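Local coordinates for protein GTPase HflX (Sulfolobus solfataricus P2, PDB 2QTF) that hydrolyses GTP and associates with the 50S ribosomal subunit, with a possible role in protein synthesis or ribosome biogenesis, at residues T193-S198 against I333-R338. Numbering follows the deposited sequence.
Sequences TSLFNS and ISALKR. With SO4 (sulfate ion), chain F.
The helix that follows the P-loop of the G domain packs here on the loop that probably contacts the guanine (the G5 element), with Ser194 and Leu195 meeting Ala335. The methyl of Ala335 lies at the middle of the contact. Its CB lies 3.5 Å from Ser194 OG and 3.8 Å from the backbone N of Leu195, so it touches the helix backbone as well as a side chain. Ser194 OG sits between its own backbone N and carbonyl carbon (chi1 60°). This turns it back to hydrogen-bond with the carbonyl of Gly191. The Ala335 methyl meets that hydroxyl by van der Waals contact. On the exposed side, Leu336 CD2 reaches back to Ser194 CB at 3.9 Å. Deeper in, Leu195 and Ile333 cross at about a right angle, with their CD1 methyls 3.7 Å apart. Within the loop, Ser334 OG accepts from Lys337 N at 3.1 Å, an ST motif. Ser334 OG is also bonded to Asp303, and Ala335 N to Asn300 OD1. At the N-terminal start of the helix segment, Thr193 N and OG1 both donate to sulfate O1, each at 3.0 Å. The sulfate, probably from the crystallisation liquor, is also held by Asn189, Gly191 and Lys192, consistent with a phosphate position of GTP. This places the G1 (P-loop) and G5 elements side by side, as in the nucleotide site of the G-domain fold.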
loop_
_atom_site.group_PDB
_atom_site.type_symbol
_atom_site.label_atom_id
_atom_site.label_comp_id
_atom_site.label_asym_id
_atom_site.label_seq_id
_atom_site.Cartn_x
_atom_site.Cartn_y
_atom_site.Cartn_z
ATOM N N THR A 193 0.029 -5.093 -7.433
ATOM C CA THR A 193 1.419 -5.171 -7.933
ATOM C C THR A 193 1.477 -6.207 -9.066
ATOM O O THR A 193 2.089 -5.926 -10.097
ATOM C CB THR A 193 2.332 -5.593 -6.764
ATOM O OG1 THR A 193 2.198 -4.597 -5.786
ATOM C CG2 THR A 193 3.800 -5.751 -7.175
ATOM N N SER A 194 0.744 -7.325 -8.926
ATOM C CA SER A 194 0.791 -8.388 -9.955
ATOM C C SER A 194 0.179 -7.840 -11.208
ATOM O O SER A 194 0.710 -8.112 -12.289
ATOM C CB SER A 194 0.099 -9.705 -9.591
ATOM O OG SER A 194 -1.247 -9.426 -9.346
ATOM N N LEU A 195 -0.884 -7.064 -11.115
ATOM C CA LEU A 195 -1.500 -6.450 -12.330
ATOM C C LEU A 195 -0.561 -5.406 -13.021
ATOM O O LEU A 195 -0.326 -5.413 -14.244
ATOM C CB LEU A 195 -2.763 -5.747 -11.919
ATOM C CG LEU A 195 -3.509 -5.072 -13.096
ATOM C CD1 LEU A 195 -3.804 -6.243 -14.025
ATOM C CD2 LEU A 195 -4.867 -4.592 -12.591
ATOM N N PHE A 196 0.026 -4.550 -12.210
ATOM C CA PHE A 196 1.029 -3.571 -12.710
ATOM C C PHE A 196 2.199 -4.273 -13.412
ATOM O O PHE A 196 2.603 -3.924 -14.543
ATOM C CB PHE A 196 1.590 -2.776 -11.524
ATOM C CG PHE A 196 2.418 -1.594 -11.951
ATOM C CD1 PHE A 196 1.812 -0.384 -12.137
ATOM C CD2 PHE A 196 3.836 -1.679 -12.063
ATOM C CE1 PHE A 196 2.526 0.758 -12.502
ATOM C CE2 PHE A 196 4.566 -0.495 -12.449
ATOM C CZ PHE A 196 3.828 0.703 -12.680
ATOM N N ASN A 197 2.749 -5.279 -12.741
ATOM C CA ASN A 197 3.870 -5.971 -13.302
ATOM C C ASN A 197 3.515 -6.666 -14.544
ATOM O O ASN A 197 4.330 -6.747 -15.517
ATOM C CB ASN A 197 4.446 -6.987 -12.299
ATOM C CG ASN A 197 5.222 -6.328 -11.237
ATOM O OD1 ASN A 197 5.466 -5.114 -11.304
ATOM N ND2 ASN A 197 5.621 -7.099 -10.223
ATOM N N SER A 198 2.305 -7.212 -14.572
ATOM C CA SER A 198 1.874 -7.921 -15.782
ATOM C C SER A 198 1.787 -6.994 -17.040
ATOM O O SER A 198 2.300 -7.342 -18.180
ATOM C CB SER A 198 0.537 -8.595 -15.523
ATOM O OG SER A 198 0.117 -9.102 -16.738
ATOM N N ILE A 333 -10.278 -11.101 -14.510
ATOM C CA ILE A 333 -8.960 -11.468 -14.994
ATOM C C ILE A 333 -8.276 -12.342 -13.974
ATOM O O ILE A 333 -8.712 -12.425 -12.797
ATOM C CB ILE A 333 -8.018 -10.204 -15.151
ATOM C CG1 ILE A 333 -7.850 -9.522 -13.750
ATOM C CG2 ILE A 333 -8.605 -9.253 -16.237
ATOM C CD1 ILE A 333 -6.792 -8.335 -13.738
ATOM N N SER A 334 -7.164 -12.943 -14.364
ATOM C CA SER A 334 -6.220 -13.495 -13.379
ATOM C C SER A 334 -4.840 -12.962 -13.737
ATOM O O SER A 334 -4.250 -13.380 -14.739
ATOM C CB SER A 334 -6.212 -14.994 -13.318
ATOM O OG SER A 334 -5.073 -15.312 -12.518
ATOM N N ALA A 335 -4.372 -11.969 -13.004
ATOM C CA ALA A 335 -3.046 -11.374 -13.285
ATOM C C ALA A 335 -1.972 -12.412 -13.100
ATOM O O ALA A 335 -1.058 -12.407 -13.887
ATOM C CB ALA A 335 -2.756 -10.102 -12.438
ATOM N N LEU A 336 -2.118 -13.356 -12.149
ATOM C CA LEU A 336 -1.046 -14.411 -11.913
ATOM C C LEU A 336 -0.986 -15.487 -12.967
ATOM O O LEU A 336 0.070 -15.922 -13.351
ATOM C CB LEU A 336 -1.209 -15.145 -10.564
ATOM C CG LEU A 336 -0.495 -14.401 -9.412
ATOM C CD1 LEU A 336 -0.128 -15.440 -8.312
ATOM C CD2 LEU A 336 0.795 -13.545 -9.807
ATOM N N LYS A 337 -2.150 -15.935 -13.401
ATOM C CA LYS A 337 -2.292 -16.998 -14.357
ATOM C C LYS A 337 -2.386 -16.486 -15.774
ATOM O O LYS A 337 -2.398 -17.296 -16.723
ATOM C CB LYS A 337 -3.553 -17.778 -14.030
ATOM C CG LYS A 337 -3.333 -18.743 -12.878
ATOM C CD LYS A 337 -2.194 -19.720 -13.125
ATOM C CE LYS A 337 -1.745 -20.312 -11.788
ATOM N NZ LYS A 337 -1.034 -21.663 -11.907
ATOM N N ARG A 338 -2.481 -15.165 -15.902
ATOM C CA ARG A 338 -2.496 -14.451 -17.175
ATOM C C ARG A 338 -3.770 -14.873 -17.886
ATOM O O ARG A 338 -3.691 -15.377 -19.043
ATOM C CB ARG A 338 -1.223 -14.867 -18.067
ATOM C CG ARG A 338 0.149 -14.220 -17.746
ATOM C CD ARG A 338 1.431 -15.058 -18.305
ATOM N NE ARG A 338 1.750 -16.000 -17.246
ATOM C CZ ARG A 338 1.971 -17.295 -17.318
ATOM N NH1 ARG A 338 2.109 -17.919 -18.464
ATOM N NH2 ARG A 338 2.179 -17.952 -16.193
HETATM S S SO4 F . -1.440 -5.875 -3.690
HETATM O O1 SO4 F . -0.380 -5.301 -4.497
HETATM O O2 SO4 F . -1.718 -7.253 -4.046
HETATM O O3 SO4 F . -2.778 -5.381 -3.979
HETATM O O4 SO4 F . -1.112 -5.807 -2.245
#